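Long-range contacts in RNA-dependent RNA polymerase (Taggert virus, PDB 6DX3), which probably removes ubiquitin from conjugated proteins through its viral ovarian tumour (OTU) domain, a cysteine protease of clan CA: residues A[29-34]-A[150-155]; A[74-79]-A[105-110]; A[116-121]-A[142-147]. All blocks are in the same frame, centred on the assembly; numbering follows the deposited sequence.

Contact 1: residues A[29-34]-A[150-155]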
loop_
_atom_site.group_PDB
_atom_site.type_symbol
_atom_site.label_atom_id
_atom_site.label_comp_id
_atom_site.label_asym_id
_atom_site.label_seq_id
_atom_site.Cartn_x
_atom_site.Cartn_y
_atom_site.Cartn_z
ATOM N N PHE A 29 7.824 -5.535 12.988
ATOM C CA PHE A 29 7.093 -6.372 12.043
ATOM C C PHE A 29 7.868 -7.641 11.722
ATOM O O PHE A 29 9.052 -7.783 12.033
ATOM C CB PHE A 29 6.811 -5.633 10.727
ATOM C CG PHE A 29 6.060 -4.350 10.897
ATOM C CD1 PHE A 29 6.715 -3.133 10.800
ATOM C CD2 PHE A 29 4.692 -4.358 11.129
ATOM C CE1 PHE A 29 6.027 -1.948 10.948
ATOM C CE2 PHE A 29 3.996 -3.175 11.280
ATOM C CZ PHE A 29 4.665 -1.970 11.188
ATOM N N GLU A 30 7.159 -8.569 11.091
ATOM C CA GLU A 30 7.750 -9.665 10.340
ATOM C C GLU A 30 7.548 -9.380 8.859
ATOM O O GLU A 30 6.427 -9.083 8.429
ATOM C CB GLU A 30 7.114 -11.007 10.707
ATOM C CG GLU A 30 7.105 -11.999 9.554
ATOM C CD GLU A 30 6.693 -13.388 9.975
ATOM O OE1 GLU A 30 6.766 -13.688 11.185
ATOM O OE2 GLU A 30 6.295 -14.176 9.092
ATOM N N ILE A 31 8.628 -9.446 8.088
ATOM C CA ILE A 31 8.549 -9.234 6.647
ATOM C C ILE A 31 7.960 -10.492 6.020
ATOM O O ILE A 31 8.595 -11.550 6.015
ATOM C CB ILE A 31 9.921 -8.908 6.046
ATOM C CG1 ILE A 31 10.509 -7.654 6.700
ATOM C CG2 ILE A 31 9.814 -8.741 4.533
ATOM C CD1 ILE A 31 11.984 -7.446 6.409
ATOM N N VAL A 32 6.739 -10.385 5.497
ATOM C CA VAL A 32 6.102 -11.485 4.781
ATOM C C VAL A 32 6.393 -11.269 3.300
ATOM O O VAL A 32 5.758 -10.442 2.641
ATOM C CB VAL A 32 4.601 -11.561 5.064
ATOM C CG1 VAL A 32 4.006 -12.800 4.406
ATOM C CG2 VAL A 32 4.346 -11.577 6.564
ATOM N N ASN A 33 7.361 -12.017 2.778
ATOM C CA ASN A 33 7.848 -11.772 1.427
ATOM C C ASN A 33 6.790 -12.139 0.395
ATOM O O ASN A 33 6.145 -13.187 0.483
ATOM C CB ASN A 33 9.131 -12.562 1.171
ATOM C CG ASN A 33 10.176 -12.338 2.243
ATOM O OD1 ASN A 33 10.333 -13.152 3.154
ATOM N ND2 ASN A 33 10.896 -11.226 2.146
ATOM N N GLN A 34 6.618 -11.262 -0.583
ATOM C CA GLN A 34 5.688 -11.431 -1.683
ATOM C C GLN A 34 6.439 -11.767 -2.966
ATOM O O GLN A 34 7.627 -11.454 -3.097
ATOM C CB GLN A 34 4.859 -10.154 -1.876
ATOM C CG GLN A 34 4.042 -9.778 -0.653
ATOM C CD GLN A 34 3.136 -10.906 -0.203
ATOM O OE1 GLN A 34 2.381 -11.467 -0.998
ATOM N NE2 GLN A 34 3.205 -11.244 1.079
ATOM N N HIS A 150 9.805 -2.939 -5.460
ATOM C CA HIS A 150 9.154 -4.101 -4.864
ATOM C C HIS A 150 8.374 -3.709 -3.611
ATOM O O HIS A 150 8.724 -2.756 -2.910
ATOM C CB HIS A 150 10.196 -5.170 -4.517
ATOM C CG HIS A 150 9.617 -6.415 -3.915
ATOM N ND1 HIS A 150 9.074 -7.426 -4.677
ATOM C CD2 HIS A 150 9.510 -6.816 -2.626
ATOM C CE1 HIS A 150 8.654 -8.397 -3.884
ATOM N NE2 HIS A 150 8.907 -8.052 -2.635
ATOM N N TYR A 151 7.315 -4.472 -3.328
ATOM C CA TYR A 151 6.490 -4.287 -2.139
ATOM C C TYR A 151 6.377 -5.609 -1.397
ATOM O O TYR A 151 6.114 -6.648 -2.010
ATOM C CB TYR A 151 5.086 -3.784 -2.500
ATOM C CG TYR A 151 4.985 -2.311 -2.827
ATOM C CD1 TYR A 151 4.858 -1.363 -1.817
ATOM C CD2 TYR A 151 4.989 -1.872 -4.145
ATOM C CE1 TYR A 151 4.752 -0.018 -2.108
ATOM C CE2 TYR A 151 4.882 -0.527 -4.448
ATOM C CZ TYR A 151 4.766 0.396 -3.422
ATOM O OH TYR A 151 4.664 1.737 -3.716
ATOM N N ASP A 152 6.570 -5.569 -0.082
ATOM C CA ASP A 152 6.327 -6.718 0.775
ATOM C C ASP A 152 5.300 -6.342 1.835
ATOM O O ASP A 152 5.064 -5.161 2.109
ATOM C CB ASP A 152 7.615 -7.216 1.453
ATOM C CG ASP A 152 8.522 -7.983 0.505
ATOM O OD1 ASP A 152 8.022 -8.833 -0.261
ATOM O OD2 ASP A 152 9.743 -7.730 0.526
ATOM N N TYR A 153 4.685 -7.361 2.427
ATOM C CA TYR A 153 3.750 -7.164 3.524
ATOM C C TYR A 153 4.497 -7.161 4.850
ATOM O O TYR A 153 5.473 -7.892 5.026
ATOM C CB TYR A 153 2.683 -8.260 3.534
ATOM C CG TYR A 153 1.632 -8.066 4.606
ATOM C CD1 TYR A 153 0.683 -7.058 4.493
ATOM C CD2 TYR A 153 1.590 -8.883 5.729
ATOM C CE1 TYR A 153 -0.278 -6.867 5.466
ATOM C CE2 TYR A 153 0.624 -8.701 6.710
ATOM C CZ TYR A 153 -0.307 -7.689 6.570
ATOM O OH TYR A 153 -1.271 -7.490 7.532
ATOM N N LEU A 154 4.032 -6.328 5.779
ATOM C CA LEU A 154 4.583 -6.263 7.126
ATOM C C LEU A 154 3.499 -6.676 8.111
ATOM O O LEU A 154 2.436 -6.048 8.172
ATOM C CB LEU A 154 5.106 -4.860 7.449
ATOM C CG LEU A 154 6.334 -4.392 6.662
ATOM C CD1 LEU A 154 6.565 -2.899 6.865
ATOM C CD2 LEU A 154 7.572 -5.185 7.060
ATOM N N LYS A 155 3.768 -7.730 8.873
ATOM C CA LYS A 155 2.833 -8.243 9.856
ATOM C C LYS A 155 3.355 -7.968 11.255
ATOM O O LYS A 155 4.511 -8.301 11.549
ATOM C CB LYS A 155 2.625 -9.748 9.662
ATOM C CG LYS A 155 2.002 -10.460 10.849
ATOM C CD LYS A 155 2.179 -11.965 10.722
ATOM C CE LYS A 155 1.958 -12.664 12.050
ATOM N NZ LYS A 155 2.928 -13.774 12.269
HETATM O O HOH W 1 11.242 -9.788 -0.345
#
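Strand 29-32 runs antiparallel to strand 150-155, their axes approaching to 4.5 Å at 151°, with Glu30-Lys155 and Val32-Tyr153 as hydrogen-bonded pairs and Ile31-Leu154 as the non-hydrogen-bonded pair between them. Glu30 N to Lys155 O is the tight end of this ladder at 2.7 Å, whereas Tyr153 N to Val32 O has lengthened to 3.3 Å where strand 29-32 gives way to loop. There the side chain of Gln34 adds a bond. Bent at chi2 (-55°), it folds back so that NE2 donates to Val32 O at 3.1 Å, and the carbonyl is thereby gripped from opposite faces by NE2 and by Tyr153 N.

Asp152 continues the pairing with its carboxylate. Gln34 N donates to Asp152 OD1 at 2.8 Å on the anti side, while His150 NE2 reaches the same oxygen at 2.7 Å from the other face of the carboxylate. The latter bond limits rotation of the imidazole, whose CE1 edge lies in plane with Gln34 O, 3.3 Å away. The second oxygen, OD2, accepts from a water that in turn accepts from Asn33 ND2, and forms a salt bridge with Arg147. The His150-Asp152 hydrogen bond is consistent with the histidine-carboxylate pair of OTU cysteine proteases.

At the other end Leu154 CB sits over a face of the Phe29 ring, a CH-pi contact 4.0 Å from the centroid, and the two side chains cross nearly at right angles. Val32 CG2 meets the Tyr153 ring at its edge.

Strand 29-32 forms one border of the sheet, and strand 150-156 separates it from strand 142-147. Helix 40-49 lies against Gln34 and Tyr153 through Cys47, and Phe29 meets Trp119 edge-to-face.

Contact 2: residues A[74-79]-A[105-110]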
loop_
_atom_site.group_PDB
_atom_site.type_symbol
_atom_site.label_atom_id
_atom_site.label_comp_id
_atom_site.label_asym_id
_atom_site.label_seq_id
_atom_site.Cartn_x
_atom_site.Cartn_y
_atom_site.Cartn_z
ATOM N N ASP A 74 -11.970 11.965 -9.847
ATOM C CA ASP A 74 -12.186 13.407 -9.867
ATOM C C ASP A 74 -12.088 14.052 -8.491
ATOM O O ASP A 74 -12.159 15.281 -8.403
ATOM C CB ASP A 74 -13.555 13.725 -10.473
ATOM C CG ASP A 74 -13.707 13.188 -11.878
ATOM O OD1 ASP A 74 -12.727 13.258 -12.649
ATOM O OD2 ASP A 74 -14.805 12.695 -12.207
ATOM N N THR A 75 -11.947 13.268 -7.425
ATOM C CA THR A 75 -11.851 13.804 -6.073
ATOM C C THR A 75 -10.580 13.361 -5.358
ATOM O O THR A 75 -10.471 13.546 -4.140
ATOM C CB THR A 75 -13.071 13.393 -5.242
ATOM O OG1 THR A 75 -13.101 11.965 -5.115
ATOM C CG2 THR A 75 -14.365 13.871 -5.896
ATOM N N THR A 76 -9.625 12.769 -6.073
ATOM C CA THR A 76 -8.384 12.282 -5.483
ATOM C C THR A 76 -7.259 13.208 -5.930
ATOM O O THR A 76 -6.884 13.209 -7.110
ATOM C CB THR A 76 -8.115 10.832 -5.886
ATOM O OG1 THR A 76 -9.245 10.020 -5.532
ATOM C CG2 THR A 76 -6.877 10.295 -5.176
ATOM N N GLU A 77 -6.725 13.995 -4.989
ATOM C CA GLU A 77 -5.725 15.000 -5.343
ATOM C C GLU A 77 -4.441 14.370 -5.865
ATOM O O GLU A 77 -3.739 14.983 -6.675
ATOM C CB GLU A 77 -5.414 15.895 -4.141
ATOM C CG GLU A 77 -6.619 16.632 -3.586
ATOM C CD GLU A 77 -7.291 17.515 -4.620
ATOM O OE1 GLU A 77 -6.608 18.374 -5.216
ATOM O OE2 GLU A 77 -8.508 17.341 -4.849
ATOM N N GLU A 78 -4.112 13.159 -5.412
ATOM C CA GLU A 78 -2.882 12.515 -5.858
ATOM C C GLU A 78 -2.857 12.299 -7.367
ATOM O O GLU A 78 -1.772 12.206 -7.952
ATOM C CB GLU A 78 -2.687 11.183 -5.123
ATOM C CG GLU A 78 -1.384 10.480 -5.476
ATOM C CD GLU A 78 -0.901 9.523 -4.403
ATOM O OE1 GLU A 78 0.277 9.121 -4.478
ATOM O OE2 GLU A 78 -1.686 9.170 -3.495
ATOM N N THR A 79 -4.021 12.246 -8.021
ATOM C CA THR A 79 -4.030 12.081 -9.470
ATOM C C THR A 79 -3.444 13.284 -10.198
ATOM O O THR A 79 -3.005 13.142 -11.344
ATOM C CB THR A 79 -5.450 11.829 -9.982
ATOM O OG1 THR A 79 -6.209 13.041 -9.906
ATOM C CG2 THR A 79 -6.143 10.738 -9.168
ATOM N N VAL A 105 -2.617 2.302 -4.029
ATOM C CA VAL A 105 -2.959 2.153 -2.617
ATOM C C VAL A 105 -3.996 3.194 -2.222
ATOM O O VAL A 105 -4.953 2.898 -1.496
ATOM C CB VAL A 105 -1.699 2.263 -1.740
ATOM C CG1 VAL A 105 -2.086 2.207 -0.274
ATOM C CG2 VAL A 105 -0.700 1.178 -2.084
ATOM N N ASN A 106 -3.812 4.431 -2.689
ATOM C CA ASN A 106 -4.770 5.500 -2.431
ATOM C C ASN A 106 -6.181 5.074 -2.816
ATOM O O ASN A 106 -7.113 5.164 -2.009
ATOM C CB ASN A 106 -4.346 6.757 -3.201
ATOM C CG ASN A 106 -5.056 8.013 -2.726
ATOM O OD1 ASN A 106 -6.223 7.977 -2.331
ATOM N ND2 ASN A 106 -4.351 9.141 -2.775
ATOM N N PHE A 107 -6.349 4.578 -4.044
ATOM C CA PHE A 107 -7.681 4.208 -4.517
ATOM C C PHE A 107 -8.238 3.011 -3.755
ATOM O O PHE A 107 -9.426 2.988 -3.414
ATOM C CB PHE A 107 -7.641 3.924 -6.019
ATOM C CG PHE A 107 -7.650 5.165 -6.862
ATOM C CD1 PHE A 107 -8.517 6.206 -6.572
ATOM C CD2 PHE A 107 -6.783 5.297 -7.936
ATOM C CE1 PHE A 107 -8.527 7.355 -7.343
ATOM C CE2 PHE A 107 -6.788 6.444 -8.712
ATOM C CZ PHE A 107 -7.659 7.473 -8.416
ATOM N N PHE A 108 -7.404 2.004 -3.480
ATOM C CA PHE A 108 -7.901 0.826 -2.774
ATOM C C PHE A 108 -8.331 1.169 -1.354
ATOM O O PHE A 108 -9.349 0.660 -0.867
ATOM C CB PHE A 108 -6.841 -0.273 -2.756
ATOM C CG PHE A 108 -7.260 -1.502 -1.999
ATOM C CD1 PHE A 108 -8.141 -2.412 -2.561
ATOM C CD2 PHE A 108 -6.776 -1.746 -0.722
ATOM C CE1 PHE A 108 -8.531 -3.541 -1.864
ATOM C CE2 PHE A 108 -7.163 -2.875 -0.022
ATOM C CZ PHE A 108 -8.039 -3.774 -0.593
ATOM N N SER A 109 -7.564 2.025 -0.674
ATOM C CA SER A 109 -7.919 2.432 0.682
ATOM C C SER A 109 -9.266 3.144 0.707
ATOM O O SER A 109 -10.053 2.967 1.644
ATOM C CB SER A 109 -6.827 3.330 1.260
ATOM O OG SER A 109 -6.667 4.495 0.468
ATOM N N GLN A 110 -9.544 3.956 -0.316
ATOM C CA GLN A 110 -10.846 4.608 -0.418
ATOM C C GLN A 110 -11.956 3.597 -0.671
ATOM O O GLN A 110 -13.038 3.698 -0.082
ATOM C CB GLN A 110 -10.828 5.653 -1.536
ATOM C CG GLN A 110 -9.882 6.820 -1.304
ATOM C CD GLN A 110 -10.099 7.938 -2.304
ATOM O OE1 GLN A 110 -11.182 8.518 -2.377
ATOM N NE2 GLN A 110 -9.072 8.244 -3.085
#
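The loop after helix 57-72, with its short 3-10 turn, docks on helix 102-112 where Thr76 and Glu78 meet Asn106 and Gln110, one turn apart on the helix. Both polar links are made by side-chain amides of the helix.

Gln110 NE2 donates to Thr76 OG1 at 3.0 Å, with the oxygen lying close to the amide plane, and also to Asn106 OD1 at 3.0 Å by a more bent bond of 142°. The Thr76 hydroxyl accepts from Gln110 and in turn hydrogen-bonds to Phe72 O in the last turn of helix 57-72. One turn earlier on helix 102-112, Asn106 ND2 points almost straight (173°) at Glu78 OE2, 2.8 Å away, and is received on the anti lone pair. Glu78 gets there with CG anti to its backbone N (chi1 -177°) and an extended chain that runs alongside Asn106 head to tail. Its carboxylate is also held by Tyr133 OH on OE2 and by Ser102 OG on OE1.

The Phe107 ring lies beside Thr76 and Thr79. Its CE1 is 3.3 Å from Thr76 OG1, approached obliquely, and its CZ is 3.7 Å from Thr79 CG2; it also touches Ala68 and Ala69 of helix 57-72. Thr79 N and OG1 both donate to Thr76 O, bracing the turn that presents the Thr76 and Glu78 side chains.

A chain of hydrogen bonds thus runs from Thr76 through Gln110 and Asn106 to the Glu78 carboxylate. Three donors, none of them basic, share the Glu78 oxygens, which would be expected to stabilise the buried negative charge.

Contact 3: residues A[116-121]-A[142-147]; sequences VYIWHE and INIMHR
Glu121 closes the far end of a parallel pairing with strand 142-147, and its side chain can be traced across Met145 to Arg147. CB lies 3.5 Å from His146 O and, like CG, 3.6 Å from the Met145 methyl, CE. With CG anti to the backbone N (chi1 -179°) and the chain extended, the carboxylate carbon passes the same methyl and reaches Arg147. There the guanidinium grips it side-on with two nitrogens: NE donates to OE1 at 3.0 Å, coming from above the carboxylate plane, and NH2 donates to OE2 at 3.1 Å on the syn side. Lys125 N also donates to OE2, and Met145 SD lies above one face of the guanidinium, offset toward its rim.

Alternating backbone bonds, Tyr117 N to Ile142 O, Ile144 N to Tyr117 O and onward to Glu121 N, join these two parallel inner strands of the mixed OTU sheet. Trp119 runs beside Asn143, and the indole NE1 meets a lone pair of Asn143 OD1 at 2.9 Å, nearly in the ring plane. The same oxygen is 3.2 Å from Tyr117 CB. On the other face Ile118 CG1 packs against Ile144 CD1 at 4.0 Å.

Strand 126-133 borders 116-121, and strand 150-156 borders 142-147. Val105 of helix 102-112 covers Val116 and Ile118, while the Trp119 and Met145 side chains touch Leu154 on the opposite face.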
loop_
_atom_site.group_PDB
_atom_site.type_symbol
_atom_site.label_atom_id
_atom_site.label_comp_id
_atom_site.label_asym_id
_atom_site.label_seq_id
_atom_site.Cartn_x
_atom_site.Cartn_y
_atom_site.Cartn_z
ATOM N N VAL A 116 -3.895 2.063 5.170
ATOM C CA VAL A 116 -2.679 1.414 4.693
ATOM C C VAL A 116 -1.484 2.293 5.027
ATOM O O VAL A 116 -1.465 3.481 4.684
ATOM C CB VAL A 116 -2.727 1.133 3.178
ATOM C CG1 VAL A 116 -1.426 0.481 2.726
ATOM C CG2 VAL A 116 -3.917 0.247 2.834
ATOM N N TYR A 117 -0.494 1.710 5.697
ATOM C CA TYR A 117 0.800 2.340 5.915
ATOM C C TYR A 117 1.771 1.810 4.870
ATOM O O TYR A 117 1.839 0.597 4.645
ATOM C CB TYR A 117 1.341 2.041 7.315
ATOM C CG TYR A 117 0.608 2.698 8.467
ATOM C CD1 TYR A 117 1.297 3.455 9.404
ATOM C CD2 TYR A 117 -0.762 2.539 8.634
ATOM C CE1 TYR A 117 0.643 4.048 10.465
ATOM C CE2 TYR A 117 -1.426 3.130 9.691
ATOM C CZ TYR A 117 -0.718 3.883 10.603
ATOM O OH TYR A 117 -1.370 4.475 11.660
ATOM N N ILE A 118 2.519 2.710 4.238
ATOM C CA ILE A 118 3.553 2.341 3.276
ATOM C C ILE A 118 4.889 2.787 3.851
ATOM O O ILE A 118 5.184 3.989 3.896
ATOM C CB ILE A 118 3.317 2.960 1.893
ATOM C CG1 ILE A 118 1.879 2.725 1.429
ATOM C CG2 ILE A 118 4.298 2.378 0.884
ATOM C CD1 ILE A 118 1.588 3.313 0.054
ATOM N N TRP A 119 5.694 1.825 4.290
ATOM C CA TRP A 119 6.992 2.111 4.884
ATOM C C TRP A 119 8.068 2.049 3.808
ATOM O O TRP A 119 8.183 1.050 3.092
ATOM C CB TRP A 119 7.301 1.120 6.008
ATOM C CG TRP A 119 6.227 1.051 7.057
ATOM C CD1 TRP A 119 5.026 0.406 6.964
ATOM C CD2 TRP A 119 6.261 1.650 8.360
ATOM N NE1 TRP A 119 4.310 0.568 8.126
ATOM C CE2 TRP A 119 5.047 1.324 9.000
ATOM C CE3 TRP A 119 7.198 2.429 9.046
ATOM C CZ2 TRP A 119 4.746 1.751 10.293
ATOM C CZ3 TRP A 119 6.898 2.851 10.330
ATOM C CH2 TRP A 119 5.682 2.513 10.939
ATOM N N HIS A 120 8.851 3.117 3.693
ATOM C CA HIS A 120 9.864 3.214 2.652
ATOM C C HIS A 120 11.211 2.747 3.189
ATOM O O HIS A 120 11.752 3.343 4.126
ATOM C CB HIS A 120 9.979 4.638 2.120
ATOM C CG HIS A 120 11.180 4.853 1.254
ATOM N ND1 HIS A 120 12.354 5.394 1.733
ATOM C CD2 HIS A 120 11.397 4.584 -0.056
ATOM C CE1 HIS A 120 13.240 5.456 0.754
ATOM N NE2 HIS A 120 12.684 4.970 -0.342
ATOM N N GLU A 121 11.754 1.697 2.577
ATOM C CA GLU A 121 13.067 1.188 2.935
ATOM C C GLU A 121 14.152 2.018 2.261
ATOM O O GLU A 121 14.153 2.179 1.036
ATOM C CB GLU A 121 13.196 -0.279 2.523
ATOM C CG GLU A 121 14.531 -0.918 2.862
ATOM C CD GLU A 121 14.674 -2.300 2.259
ATOM O OE1 GLU A 121 14.230 -2.489 1.109
ATOM O OE2 GLU A 121 15.208 -3.204 2.939
ATOM N N ILE A 142 -3.294 -1.994 7.417
ATOM C CA ILE A 142 -2.401 -2.757 6.554
ATOM C C ILE A 142 -1.065 -2.033 6.479
ATOM O O ILE A 142 -1.010 -0.836 6.173
ATOM C CB ILE A 142 -3.008 -2.937 5.154
ATOM C CG1 ILE A 142 -4.278 -3.793 5.231
ATOM C CG2 ILE A 142 -1.983 -3.549 4.208
ATOM C CD1 ILE A 142 -5.103 -3.767 3.967
ATOM N N ASN A 143 0.014 -2.750 6.770
ATOM C CA ASN A 143 1.363 -2.214 6.657
ATOM C C ASN A 143 2.095 -2.948 5.544
ATOM O O ASN A 143 2.105 -4.183 5.512
ATOM C CB ASN A 143 2.120 -2.349 7.979
ATOM C CG ASN A 143 1.478 -1.554 9.100
ATOM O OD1 ASN A 143 1.849 -0.406 9.353
ATOM N ND2 ASN A 143 0.507 -2.158 9.778
ATOM N N ILE A 144 2.684 -2.186 4.621
ATOM C CA ILE A 144 3.488 -2.744 3.544
ATOM C C ILE A 144 4.815 -2.001 3.493
ATOM O O ILE A 144 4.953 -0.887 4.002
ATOM C CB ILE A 144 2.779 -2.685 2.171
ATOM C CG1 ILE A 144 2.550 -1.241 1.736
ATOM C CG2 ILE A 144 1.457 -3.435 2.205
ATOM C CD1 ILE A 144 1.891 -1.127 0.386
ATOM N N MET A 145 5.802 -2.641 2.867
ATOM C CA MET A 145 7.173 -2.149 2.825
ATOM C C MET A 145 7.552 -1.857 1.381
ATOM O O MET A 145 7.530 -2.758 0.536
ATOM C CB MET A 145 8.136 -3.170 3.440
ATOM C CG MET A 145 9.531 -2.632 3.756
ATOM S SD MET A 145 10.526 -3.844 4.658
ATOM C CE MET A 145 12.181 -3.334 4.237
ATOM N N HIS A 146 7.911 -0.608 1.105
ATOM C CA HIS A 146 8.302 -0.178 -0.233
ATOM C C HIS A 146 9.810 -0.330 -0.391
ATOM O O HIS A 146 10.582 0.370 0.274
ATOM C CB HIS A 146 7.870 1.272 -0.463
ATOM C CG HIS A 146 7.862 1.686 -1.900
ATOM N ND1 HIS A 146 7.740 3.002 -2.293
ATOM C CD2 HIS A 146 7.948 0.959 -3.040
ATOM C CE1 HIS A 146 7.754 3.070 -3.612
ATOM N NE2 HIS A 146 7.882 1.843 -4.089
ATOM N N ARG A 147 10.230 -1.234 -1.274
ATOM C CA ARG A 147 11.636 -1.599 -1.443
ATOM C C ARG A 147 12.016 -1.378 -2.903
ATOM O O ARG A 147 11.850 -2.279 -3.731
ATOM C CB ARG A 147 11.870 -3.043 -1.011
ATOM C CG ARG A 147 11.017 -3.462 0.172
ATOM C CD ARG A 147 11.329 -4.882 0.621
ATOM N NE ARG A 147 12.611 -4.985 1.305
ATOM C CZ ARG A 147 13.052 -6.091 1.895
ATOM N NH1 ARG A 147 12.310 -7.191 1.882
ATOM N NH2 ARG A 147 14.236 -6.105 2.500
HETATM O O HOH W 2 12.785 1.684 -1.236
#

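From the N terminus, strand 29-32 pairs with strand 150-156, the last strand of the chain, so contact 1 closes a loop of 115 residues that encloses the other two. Contact 2 comes first inside it, closing the 25 residues from the loop after helix 57-72 to helix 102-112. That helix leads into strand 116-121, where contact 3 opens; it closes after strand 126-133. Contacts 2 and 3 therefore lie in series, joined where helix 102-112 packs on strand 116-121. Contacts 1 and 3 share the sheet, strand 150-156 bonding to 142-147, whereas contacts 1 and 2 lie on opposite sides of the chain's centre, their centres 23 Å apart.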